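Local coordinates for protein malonyl-CoA decarboxylase (Rhodopseudomonas palustris, PDB 4KSA) that probably catalyses the decarboxylation of malonyl-CoA to acetyl-CoA and carbon dioxide, at residues P33-G36 against D37-I40; I199-W202 against D203-R206; F344-A347 against D348-D351; L326-A329 against S330-T333. One frame throughout, in Å; residues are numbered along the deposited sequence.

Contact 1. Residues P33-G36 against D37-I40; sequences PMSG and DELI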
ATOM      1  N   PRO A  33      -8.207 -26.322 -30.414  1.00 90.23           N
ATOM      2  CA  PRO A  33      -7.252 -27.438 -30.401  1.00 89.50           C
ATOM      3  C   PRO A  33      -6.404 -27.517 -31.669  1.00 88.39           C
ATOM      4  O   PRO A  33      -6.924 -27.516 -32.783  1.00 87.83           O
ATOM      5  CB  PRO A  33      -8.153 -28.654 -30.245  1.00 89.11           C
ATOM      6  CG  PRO A  33      -9.336 -28.268 -31.057  1.00 89.68           C
ATOM      7  CD  PRO A  33      -9.578 -26.833 -30.595  1.00 90.45           C
HETATM    8  N   MSE A  34      -5.092 -27.599 -31.486  1.00 87.74           N
HETATM    9  CA  MSE A  34      -4.179 -27.677 -32.611  1.00 86.17           C
HETATM   10  C   MSE A  34      -3.423 -28.991 -32.618  1.00 82.97           C
HETATM   11  O   MSE A  34      -3.322 -29.682 -31.605  1.00 82.27           O
HETATM   12  CB  MSE A  34      -3.188 -26.519 -32.558  1.00 90.23           C
HETATM   13  CG  MSE A  34      -3.864 -25.182 -32.339  1.00 97.18           C
HETATM   14 SE   MSE A  34      -2.742 -23.656 -32.700  1.00106.33          SE
HETATM   15  CE  MSE A  34      -3.328 -23.301 -34.525  1.00103.70           C
ATOM     16  N   SER A  35      -2.903 -29.337 -33.781  1.00 79.58           N
ATOM     17  CA  SER A  35      -2.142 -30.556 -33.930  1.00 76.94           C
ATOM     18  C   SER A  35      -0.688 -30.214 -33.659  1.00 75.19           C
ATOM     19  O   SER A  35      -0.293 -29.054 -33.732  1.00 74.97           O
ATOM     20  CB  SER A  35      -2.282 -31.076 -35.351  1.00 77.57           C
ATOM     21  OG  SER A  35      -1.810 -30.109 -36.269  1.00 77.86           O
ATOM     22  N   GLY A  36       0.111 -31.221 -33.346  1.00 73.35           N
ATOM     23  CA  GLY A  36       1.507 -30.967 -33.085  1.00 71.93           C
ATOM     24  C   GLY A  36       2.128 -30.151 -34.203  1.00 72.08           C
ATOM     25  O   GLY A  36       2.914 -29.235 -33.945  1.00 71.82           O
ATOM     26  N   ASP A  37       1.765 -30.470 -35.445  1.00 71.13           N
ATOM     27  CA  ASP A  37       2.309 -29.777 -36.612  1.00 70.10           C
ATOM     28  C   ASP A  37       1.970 -28.291 -36.653  1.00 67.70           C
ATOM     29  O   ASP A  37       2.849 -27.450 -36.872  1.00 67.59           O
ATOM     30  CB  ASP A  37       1.828 -30.453 -37.898  1.00 73.22           C
ATOM     31  CG  ASP A  37       2.201 -31.928 -37.956  1.00 76.99           C
ATOM     32  OD1 ASP A  37       1.555 -32.738 -37.244  1.00 80.05           O
ATOM     33  OD2 ASP A  37       3.146 -32.276 -38.702  1.00 75.73           O
ATOM     34  N   GLU A  38       0.700 -27.962 -36.448  1.00 63.69           N
ATOM     35  CA  GLU A  38       0.293 -26.568 -36.446  1.00 61.61           C
ATOM     36  C   GLU A  38       1.094 -25.792 -35.392  1.00 59.22           C
ATOM     37  O   GLU A  38       1.655 -24.734 -35.692  1.00 57.96           O
ATOM     38  CB  GLU A  38      -1.196 -26.463 -36.147  1.00 64.22           C
ATOM     39  CG  GLU A  38      -2.092 -27.147 -37.166  1.00 65.99           C
ATOM     40  CD  GLU A  38      -3.522 -27.245 -36.679  1.00 67.76           C
ATOM     41  OE1 GLU A  38      -4.123 -26.190 -36.379  1.00 70.05           O
ATOM     42  OE2 GLU A  38      -4.041 -28.375 -36.585  1.00 69.20           O
ATOM     43  N   LEU A  39       1.144 -26.329 -34.167  1.00 55.84           N
ATOM     44  CA  LEU A  39       1.877 -25.706 -33.057  1.00 51.08           C
ATOM     45  C   LEU A  39       3.337 -25.486 -33.439  1.00 50.56           C
ATOM     46  O   LEU A  39       3.926 -24.449 -33.126  1.00 51.79           O
ATOM     47  CB  LEU A  39       1.791 -26.576 -31.787  1.00 48.16           C
ATOM     48  CG  LEU A  39       0.445 -26.625 -31.035  1.00 44.70           C
ATOM     49  CD1 LEU A  39       0.437 -27.706 -29.984  1.00 40.24           C
ATOM     50  CD2 LEU A  39       0.194 -25.279 -30.389  1.00 46.19           C
ATOM     51  N   ILE A  40       3.926 -26.458 -34.121  1.00 47.96           N
ATOM     52  CA  ILE A  40       5.306 -26.324 -34.541  1.00 46.72           C
ATOM     53  C   ILE A  40       5.398 -25.232 -35.611  1.00 46.93           C
ATOM     54  O   ILE A  40       6.303 -24.400 -35.586  1.00 46.39           O
ATOM     55  CB  ILE A  40       5.838 -27.649 -35.098  1.00 45.72           C
ATOM     56  CG1 ILE A  40       5.700 -28.723 -34.032  1.00 46.85           C
ATOM     57  CG2 ILE A  40       7.302 -27.520 -35.484  1.00 43.97           C
ATOM     58  CD1 ILE A  40       6.090 -30.082 -34.510  1.00 47.12           C
TER
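Ser35 and Glu38 form a capping box at the start of helix 36-48, each side chain answering a backbone N-H of the other residue. Ser35 OG accepts from Glu38 N in a weak bond of 3.3 Å, while Glu38 OE2 receives Ser35 N, also weakly, at 3.2 Å. Ser35 OG in turn donates to Glu38 OE2 (2.8 Å), meeting it on the anti side and 24° out of the carboxylate plane. With chi1 at 60°, OG stands between the backbone N and the carbonyl carbon of Ser35, which turns the short hydroxyl in over the first turn. Serine suits the cap because its hydroxyl can accept and donate at once; glutamate is long enough to fold back to the residue before the helix. Outside the box, Met34 CB, of a selenomethionine, rests 3.9 Å from Leu39 CG, so the residue before the cap and one in the first turn form a hydrophobic staple. Leu39 N also closes the first full turn onto Ser35 O (3.1 Å), and Leu39 and Ile40 both lie on Phe77 of helix 71-83. With an alanine in place of Ser35, Glu38 N is likely to lose its side-chain cap and the Glu38 carboxylate to turn more freely. Since that carboxylate is negative and sits at the amino end, it is likely to be favoured by the helix dipole as well as by its two bonds.

Contact 2. Residues I199-W202 against D203-R206; sequences IHDW and DDLR
Ile199 lies over Asp204 and Leu205: its CG2 branch meets Asp204 CB at 3.5 Å, the two side chains sliding past each other in opposite directions, and its CD1 tip reaches Leu205 CD2 at 3.5 Å. The contact is the N-terminal cap of helix 202-209, with Asp201 as the N-cap residue. Asp201 OD1 accepts from Asp203 N at 2.7 Å, approached on the anti side and 35° out of the carboxylate plane. A chi1 of 56° swings the Asp201 carboxylate toward the Asp203 amide in the first turn, and aspartate suits the post because its acid group lies only one carbon from the backbone. Asp204 reaches back across the turn, where its OD2 takes a weak bond from His200 N (3.0 Å), tying the incoming loop to the helix. Were a leucine to replace Asp204, His200 N would probably lose this acceptor and the loop be less firmly pinned to the first turn. Asp201 OD1 and Asp204 OD1 are close, so the acids probably repel, a cost that the amino end of the helix may partly offset. Apolar Ile199, Trp202 and Leu205 suit the inner side, where all three meet Ile191 of helix 184-193. Trp202 also stacks on Trp202 of the second subunit, and Arg206 forms a salt bridge with Glu188 of that subunit, so this helix start belongs to a subunit interface. The backbone turn is closed by Arg206 N, bonded to Trp202 O at 2.8 Å with an N-H...O angle of 162°.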
ATOM      1  N   ILE A 199      -7.488 -31.447   4.277  1.00107.60           N
ATOM      2  CA  ILE A 199      -8.416 -30.351   4.046  1.00108.05           C
ATOM      3  C   ILE A 199      -9.375 -30.593   2.878  1.00107.87           C
ATOM      4  O   ILE A 199      -8.958 -30.987   1.783  1.00107.22           O
ATOM      5  CB  ILE A 199      -7.639 -29.013   3.847  1.00108.09           C
ATOM      6  CG1 ILE A 199      -6.820 -28.705   5.111  1.00107.73           C
ATOM      7  CG2 ILE A 199      -8.608 -27.873   3.569  1.00107.33           C
ATOM      8  CD1 ILE A 199      -5.924 -27.492   5.005  1.00107.63           C
ATOM      9  N   HIS A 200     -10.663 -30.363   3.149  1.00107.80           N
ATOM     10  CA  HIS A 200     -11.751 -30.531   2.180  1.00106.95           C
ATOM     11  C   HIS A 200     -12.298 -29.181   1.713  1.00104.84           C
ATOM     12  O   HIS A 200     -11.919 -28.692   0.651  1.00103.77           O
ATOM     13  CB  HIS A 200     -12.885 -31.360   2.796  1.00109.09           C
ATOM     14  CG  HIS A 200     -12.698 -32.840   2.651  1.00111.14           C
ATOM     15  ND1 HIS A 200     -11.545 -33.490   3.040  1.00111.83           N
ATOM     16  CD2 HIS A 200     -13.517 -33.795   2.150  1.00111.42           C
ATOM     17  CE1 HIS A 200     -11.662 -34.780   2.781  1.00111.66           C
ATOM     18  NE2 HIS A 200     -12.848 -34.991   2.241  1.00111.85           N
ATOM     19  N   ASP A 201     -13.206 -28.591   2.486  1.00103.02           N
ATOM     20  CA  ASP A 201     -13.741 -27.287   2.114  1.00101.45           C
ATOM     21  C   ASP A 201     -13.050 -26.197   2.929  1.00100.56           C
ATOM     22  O   ASP A 201     -11.933 -26.386   3.415  1.00 99.64           O
ATOM     23  CB  ASP A 201     -15.271 -27.215   2.298  1.00100.19           C
ATOM     24  CG  ASP A 201     -15.722 -27.562   3.703  1.00 99.28           C
ATOM     25  OD1 ASP A 201     -15.016 -27.215   4.672  1.00 99.15           O
ATOM     26  OD2 ASP A 201     -16.807 -28.167   3.839  1.00 98.62           O
ATOM     27  N   TRP A 202     -13.711 -25.060   3.086  1.00 99.90           N
ATOM     28  CA  TRP A 202     -13.125 -23.957   3.827  1.00 99.34           C
ATOM     29  C   TRP A 202     -13.151 -24.103   5.349  1.00 99.20           C
ATOM     30  O   TRP A 202     -12.363 -23.470   6.054  1.00 98.68           O
ATOM     31  CB  TRP A 202     -13.787 -22.652   3.391  1.00 98.21           C
ATOM     32  CG  TRP A 202     -13.524 -22.373   1.943  1.00 97.24           C
ATOM     33  CD1 TRP A 202     -14.170 -22.916   0.870  1.00 96.21           C
ATOM     34  CD2 TRP A 202     -12.483 -21.548   1.410  1.00 96.68           C
ATOM     35  NE1 TRP A 202     -13.596 -22.483  -0.298  1.00 95.36           N
ATOM     36  CE2 TRP A 202     -12.557 -21.641   0.003  1.00 96.33           C
ATOM     37  CE3 TRP A 202     -11.492 -20.739   1.985  1.00 96.15           C
ATOM     38  CZ2 TRP A 202     -11.678 -20.953  -0.842  1.00 96.32           C
ATOM     39  CZ3 TRP A 202     -10.619 -20.057   1.148  1.00 96.80           C
ATOM     40  CH2 TRP A 202     -10.720 -20.168  -0.253  1.00 96.76           C
ATOM     41  N   ASP A 203     -14.047 -24.947   5.851  1.00 99.17           N
ATOM     42  CA  ASP A 203     -14.156 -25.183   7.286  1.00 98.96           C
ATOM     43  C   ASP A 203     -12.886 -25.874   7.779  1.00 98.23           C
ATOM     44  O   ASP A 203     -12.441 -25.650   8.907  1.00 98.25           O
ATOM     45  CB  ASP A 203     -15.375 -26.059   7.575  1.00100.28           C
ATOM     46  CG  ASP A 203     -16.672 -25.410   7.128  1.00100.85           C
ATOM     47  OD1 ASP A 203     -17.647 -26.149   6.856  1.00101.23           O
ATOM     48  OD2 ASP A 203     -16.719 -24.163   7.057  1.00100.58           O
ATOM     49  N   ASP A 204     -12.311 -26.713   6.922  1.00 96.80           N
ATOM     50  CA  ASP A 204     -11.086 -27.439   7.242  1.00 95.36           C
ATOM     51  C   ASP A 204      -9.911 -26.474   7.281  1.00 93.97           C
ATOM     52  O   ASP A 204      -9.173 -26.412   8.265  1.00 94.49           O
ATOM     53  CB  ASP A 204     -10.802 -28.497   6.176  1.00 96.34           C
ATOM     54  CG  ASP A 204     -11.864 -29.564   6.115  1.00 97.00           C
ATOM     55  OD1 ASP A 204     -13.064 -29.212   6.123  1.00 97.97           O
ATOM     56  OD2 ASP A 204     -11.497 -30.757   6.050  1.00 97.09           O
ATOM     57  N   LEU A 205      -9.744 -25.734   6.189  1.00 91.64           N
ATOM     58  CA  LEU A 205      -8.663 -24.765   6.055  1.00 88.87           C
ATOM     59  C   LEU A 205      -8.753 -23.737   7.184  1.00 87.07           C
ATOM     60  O   LEU A 205      -7.763 -23.484   7.876  1.00 85.45           O
ATOM     61  CB  LEU A 205      -8.750 -24.091   4.669  1.00 88.35           C
ATOM     62  CG  LEU A 205      -7.566 -23.347   4.027  1.00 86.18           C
ATOM     63  CD1 LEU A 205      -7.413 -21.977   4.642  1.00 85.99           C
ATOM     64  CD2 LEU A 205      -6.294 -24.158   4.180  1.00 85.55           C
ATOM     65  N   ARG A 206      -9.938 -23.153   7.375  1.00 85.66           N
ATOM     66  CA  ARG A 206     -10.121 -22.164   8.438  1.00 84.18           C
ATOM     67  C   ARG A 206      -9.786 -22.801   9.779  1.00 82.64           C
ATOM     68  O   ARG A 206      -9.145 -22.179  10.634  1.00 81.82           O
ATOM     69  CB  ARG A 206     -11.557 -21.623   8.470  1.00 83.65           C
ATOM     70  CG  ARG A 206     -11.863 -20.871   9.768  1.00 85.45           C
ATOM     71  CD  ARG A 206     -12.960 -19.815   9.636  1.00 87.09           C
ATOM     72  NE  ARG A 206     -14.297 -20.351   9.377  1.00 88.92           N
ATOM     73  CZ  ARG A 206     -14.955 -21.174  10.188  1.00 90.02           C
ATOM     74  NH1 ARG A 206     -16.173 -21.595   9.860  1.00 89.27           N
ATOM     75  NH2 ARG A 206     -14.394 -21.586  11.322  1.00 90.87           N
TER

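Contact 3. Residues F344-A347 against D348-D351; sequences FDDA and DTAD
The first turn of helix 347-367 is fastened by Asp346, whose carboxylate reaches forward to Thr349. One oxygen does the work: Asp346 OD2 accepts from Thr349 N at 2.6 Å and from the hydroxyl Thr349 OG1 as well, the latter a very short bond whose length is doubtful in this model. The amide comes from above the carboxylate plane, 35° out of it, while the two side chains cross at about a right angle. With CG of Asp346 swung opposite its own backbone N (chi1 178°), the carboxylate extends along the chain toward the helix. This is an N-cap: aspartate stands just before the helix and supplies a side-chain acceptor to Thr349 N, which the Asp346 carbonyl O meets only weakly and at a poor angle. Threonine suits the third helical position because its hydroxyl, beside the backbone N, faces the same oxygen as its N-H, so two donors grip one atom. The Asp346 backbone takes part too, its carbonyl O receiving Ala350 N at 3.0 Å, and one residue on Asp351 N bonds to Ala347 O at 3.0 Å. Asp348 is a second acid beside the cap, and like charges probably repel mildly across the 4.1 Å between Asp346 OD1 and Asp348 OD2. Thr349 also touches Ala337 and Trp343 in nearby loops, whereas small Ala350 is buried with its CB directed back toward the loop.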
ATOM      1  N   PHE A 344       7.551 -52.615  15.034  1.00 84.16           N
ATOM      2  CA  PHE A 344       7.465 -51.472  15.937  1.00 84.54           C
ATOM      3  C   PHE A 344       6.448 -51.687  17.064  1.00 84.25           C
ATOM      4  O   PHE A 344       6.481 -50.994  18.082  1.00 83.68           O
ATOM      5  CB  PHE A 344       7.139 -50.176  15.160  1.00 84.50           C
ATOM      6  CG  PHE A 344       5.881 -50.245  14.323  1.00 85.31           C
ATOM      7  CD1 PHE A 344       5.909 -50.775  13.035  1.00 84.87           C
ATOM      8  CD2 PHE A 344       4.670 -49.772  14.825  1.00 85.70           C
ATOM      9  CE1 PHE A 344       4.746 -50.832  12.257  1.00 85.79           C
ATOM     10  CE2 PHE A 344       3.502 -49.824  14.055  1.00 86.76           C
ATOM     11  CZ  PHE A 344       3.541 -50.355  12.770  1.00 86.02           C
ATOM     12  N   ASP A 345       5.552 -52.652  16.887  1.00 83.94           N
ATOM     13  CA  ASP A 345       4.560 -52.937  17.910  1.00 84.39           C
ATOM     14  C   ASP A 345       5.085 -53.886  18.999  1.00 84.43           C
ATOM     15  O   ASP A 345       4.313 -54.447  19.770  1.00 84.61           O
ATOM     16  CB  ASP A 345       3.290 -53.507  17.273  1.00 84.57           C
ATOM     17  CG  ASP A 345       2.519 -52.462  16.483  1.00 86.53           C
ATOM     18  OD1 ASP A 345       2.632 -51.265  16.828  1.00 85.91           O
ATOM     19  OD2 ASP A 345       1.792 -52.837  15.533  1.00 86.88           O
ATOM     20  N   ASP A 346       6.401 -54.061  19.060  1.00 84.57           N
ATOM     21  CA  ASP A 346       7.015 -54.917  20.069  1.00 84.32           C
ATOM     22  C   ASP A 346       8.178 -54.194  20.738  1.00 83.70           C
ATOM     23  O   ASP A 346       9.317 -54.308  20.298  1.00 82.94           O
ATOM     24  CB  ASP A 346       7.534 -56.214  19.449  1.00 86.36           C
ATOM     25  CG  ASP A 346       8.226 -57.114  20.470  1.00 88.43           C
ATOM     26  OD1 ASP A 346       7.536 -57.650  21.367  1.00 89.46           O
ATOM     27  OD2 ASP A 346       9.462 -57.277  20.387  1.00 88.82           O
ATOM     28  N   ALA A 347       7.879 -53.457  21.803  1.00 83.39           N
ATOM     29  CA  ALA A 347       8.885 -52.707  22.547  1.00 83.17           C
ATOM     30  C   ALA A 347      10.246 -53.381  22.515  1.00 83.40           C
ATOM     31  O   ALA A 347      11.269 -52.725  22.348  1.00 83.76           O
ATOM     32  CB  ALA A 347       8.434 -52.529  23.990  1.00 82.85           C
ATOM     33  N   ASP A 348      10.253 -54.698  22.668  1.00 83.96           N
ATOM     34  CA  ASP A 348      11.493 -55.452  22.671  1.00 84.47           C
ATOM     35  C   ASP A 348      12.214 -55.419  21.338  1.00 83.75           C
ATOM     36  O   ASP A 348      13.419 -55.183  21.293  1.00 84.20           O
ATOM     37  CB  ASP A 348      11.221 -56.898  23.085  1.00 87.65           C
ATOM     38  CG  ASP A 348      10.826 -57.018  24.551  1.00 89.88           C
ATOM     39  OD1 ASP A 348      11.673 -56.706  25.424  1.00 88.90           O
ATOM     40  OD2 ASP A 348       9.670 -57.419  24.827  1.00 91.38           O
ATOM     41  N   THR A 349      11.483 -55.659  20.253  1.00 83.36           N
ATOM     42  CA  THR A 349      12.081 -55.648  18.915  1.00 82.72           C
ATOM     43  C   THR A 349      12.596 -54.251  18.582  1.00 82.24           C
ATOM     44  O   THR A 349      13.622 -54.089  17.922  1.00 82.22           O
ATOM     45  CB  THR A 349      11.059 -56.050  17.826  1.00 82.38           C
ATOM     46  OG1 THR A 349      10.503 -57.334  18.134  1.00 81.12           O
ATOM     47  CG2 THR A 349      11.733 -56.106  16.464  1.00 81.08           C
ATOM     48  N   ALA A 350      11.866 -53.247  19.054  1.00 81.73           N
ATOM     49  CA  ALA A 350      12.206 -51.852  18.831  1.00 81.94           C
ATOM     50  C   ALA A 350      13.541 -51.480  19.460  1.00 82.33           C
ATOM     51  O   ALA A 350      14.491 -51.124  18.760  1.00 82.46           O
ATOM     52  CB  ALA A 350      11.101 -50.960  19.394  1.00 81.53           C
ATOM     53  N   ASP A 351      13.605 -51.562  20.784  1.00 82.75           N
ATOM     54  CA  ASP A 351      14.817 -51.219  21.514  1.00 83.02           C
ATOM     55  C   ASP A 351      16.020 -51.999  21.038  1.00 81.69           C
ATOM     56  O   ASP A 351      17.156 -51.570  21.216  1.00 82.18           O
ATOM     57  CB  ASP A 351      14.621 -51.456  23.006  1.00 86.06           C
ATOM     58  CG  ASP A 351      13.660 -50.465  23.624  1.00 89.50           C
ATOM     59  OD1 ASP A 351      12.471 -50.456  23.227  1.00 90.65           O
ATOM     60  OD2 ASP A 351      14.102 -49.688  24.503  1.00 91.52           O
TER

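Contact 4. Residues L326-A329 against S330-T333; sequences LLDA and SART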
ATOM      1  N   LEU A 326      29.766 -51.346   6.576  1.00 77.83           N
ATOM      2  CA  LEU A 326      29.587 -51.590   7.998  1.00 78.47           C
ATOM      3  C   LEU A 326      28.289 -52.296   8.347  1.00 77.73           C
ATOM      4  O   LEU A 326      27.322 -51.695   8.815  1.00 76.87           O
ATOM      5  CB  LEU A 326      29.693 -50.297   8.819  1.00 80.85           C
ATOM      6  CG  LEU A 326      29.876 -50.537  10.338  1.00 81.10           C
ATOM      7  CD1 LEU A 326      31.332 -50.247  10.741  1.00 78.26           C
ATOM      8  CD2 LEU A 326      28.908 -49.660  11.141  1.00 79.69           C
ATOM      9  N   LEU A 327      28.302 -53.595   8.100  1.00 77.58           N
ATOM     10  CA  LEU A 327      27.206 -54.487   8.405  1.00 76.01           C
ATOM     11  C   LEU A 327      27.874 -55.816   8.700  1.00 76.14           C
ATOM     12  O   LEU A 327      28.218 -56.566   7.780  1.00 77.02           O
ATOM     13  CB  LEU A 327      26.255 -54.648   7.220  1.00 73.92           C
ATOM     14  CG  LEU A 327      25.236 -53.539   6.988  1.00 71.88           C
ATOM     15  CD1 LEU A 327      24.241 -54.002   5.927  1.00 70.28           C
ATOM     16  CD2 LEU A 327      24.517 -53.210   8.289  1.00 70.32           C
ATOM     17  N   ASP A 328      28.101 -56.081   9.983  1.00 75.52           N
ATOM     18  CA  ASP A 328      28.712 -57.335  10.398  1.00 73.84           C
ATOM     19  C   ASP A 328      27.610 -58.392  10.522  1.00 72.36           C
ATOM     20  O   ASP A 328      26.427 -58.100  10.305  1.00 71.30           O
ATOM     21  CB  ASP A 328      29.465 -57.166  11.732  1.00 73.54           C
ATOM     22  CG  ASP A 328      28.585 -56.632  12.857  1.00 73.41           C
ATOM     23  OD1 ASP A 328      27.416 -57.060  12.974  1.00 73.15           O
ATOM     24  OD2 ASP A 328      29.078 -55.795  13.644  1.00 73.21           O
ATOM     25  N   ALA A 329      27.993 -59.618  10.856  1.00 70.53           N
ATOM     26  CA  ALA A 329      27.020 -60.694  10.990  1.00 68.90           C
ATOM     27  C   ALA A 329      25.852 -60.327  11.930  1.00 66.77           C
ATOM     28  O   ALA A 329      24.690 -60.613  11.633  1.00 64.50           O
ATOM     29  CB  ALA A 329      27.728 -61.967  11.466  1.00 68.17           C
ATOM     30  N   SER A 330      26.168 -59.686  13.053  1.00 65.39           N
ATOM     31  CA  SER A 330      25.157 -59.278  14.033  1.00 64.90           C
ATOM     32  C   SER A 330      24.123 -58.354  13.393  1.00 64.34           C
ATOM     33  O   SER A 330      22.923 -58.671  13.329  1.00 61.75           O
ATOM     34  CB  SER A 330      25.823 -58.535  15.194  1.00 65.62           C
ATOM     35  OG  SER A 330      27.030 -59.168  15.593  1.00 67.83           O
ATOM     36  N   ALA A 331      24.613 -57.202  12.936  1.00 63.60           N
ATOM     37  CA  ALA A 331      23.788 -56.191  12.287  1.00 62.69           C
ATOM     38  C   ALA A 331      22.848 -56.832  11.290  1.00 61.94           C
ATOM     39  O   ALA A 331      21.636 -56.690  11.379  1.00 62.25           O
ATOM     40  CB  ALA A 331      24.668 -55.190  11.587  1.00 62.84           C
ATOM     41  N   ARG A 332      23.419 -57.538  10.330  1.00 62.24           N
ATOM     42  CA  ARG A 332      22.618 -58.201   9.324  1.00 63.99           C
ATOM     43  C   ARG A 332      21.532 -59.039   9.987  1.00 65.52           C
ATOM     44  O   ARG A 332      20.364 -58.995   9.586  1.00 65.88           O
ATOM     45  CB  ARG A 332      23.521 -59.067   8.443  1.00 63.93           C
ATOM     46  CG  ARG A 332      24.446 -58.244   7.558  1.00 63.40           C
ATOM     47  CD  ARG A 332      25.472 -59.106   6.867  1.00 63.37           C
ATOM     48  NE  ARG A 332      26.229 -58.382   5.849  1.00 62.80           N
ATOM     49  CZ  ARG A 332      25.698 -57.861   4.744  1.00 64.01           C
ATOM     50  NH1 ARG A 332      24.392 -57.967   4.497  1.00 61.46           N
ATOM     51  NH2 ARG A 332      26.483 -57.253   3.868  1.00 62.95           N
ATOM     52  N   THR A 333      21.915 -59.781  11.020  1.00 66.95           N
ATOM     53  CA  THR A 333      20.974 -60.631  11.736  1.00 68.11           C
ATOM     54  C   THR A 333      19.832 -59.838  12.368  1.00 67.16           C
ATOM     55  O   THR A 333      18.666 -60.194  12.205  1.00 66.18           O
ATOM     56  CB  THR A 333      21.684 -61.426  12.839  1.00 70.24           C
ATOM     57  OG1 THR A 333      22.890 -61.998  12.321  1.00 71.39           O
ATOM     58  CG2 THR A 333      20.782 -62.541  13.345  1.00 71.25           C
TER
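Leu327 and Ala331 make the tightly packed side of this turn, Leu327 CD2 lying 3.8 Å from Ala331 CB. Both are buried, and both meet helix 347-367, Leu327 at Leu360 and Ala331 at Ile356; branched leucine suits a buried place against Leu360, and the small alanine probably allows the close approach of helix 347-367. Arg332 extends this packed side, its chain straight from CG to NE so that the guanidinium passes beside Leu327. Leu327 CB sits over one guanidinium face, 3.9 Å above the plane and offset toward the rim, and Arg332 NE makes a weak bond to Leu327 O at 3.3 Å. The head of Arg332 has stronger holds beyond the turn: NH2 donates to Asn321 O and NH1 to Arg319 O, so a long, multiply donating side chain draws the loop and the preceding helix together.

The other side, with Asp328, Ala329, Ser330 and Thr333, is exposed, and polar bonds rather than apolar contacts hold it. Asp328 OD1 receives Ala331 N at 2.8 Å, nearly along its C-O axis and with an N-H...O angle of 166°, the carboxylate having been turned back over its own backbone by a chi1 of 56°. Farther along, Thr333 N bonds to Ala329 O at 3.0 Å; Thr333 OG1 is modelled against the same oxygen, as helical threonines often are, but too close to be relied on. Together with Arg332 N bonded to Asp328 O at 3.1 Å, the arrangement is that of an aspartate N-cap at the start of helix 329-335.

All four contacts are helix starts, met along the chain in the order contact 1, contact 2, contact 4, contact 3. Contact 1 begins helix 36-48 in the helical amino-terminal part, its centre about 60 Å from that of contact 3, across the centre of the chain. The other three fall in the C-terminal domain, where contact 2 stands about 37 Å from contact 3, centre to centre. Contacts 3 and 4 are the close pair, with centres about 19 Å apart, and they begin consecutive helices, 347-367 and 329-335. Side chains of contact 4 rest on helix 347-367, while contact 2 faces a second subunit. Side-chain capping thus recurs at separate helix starts in both parts of the protein.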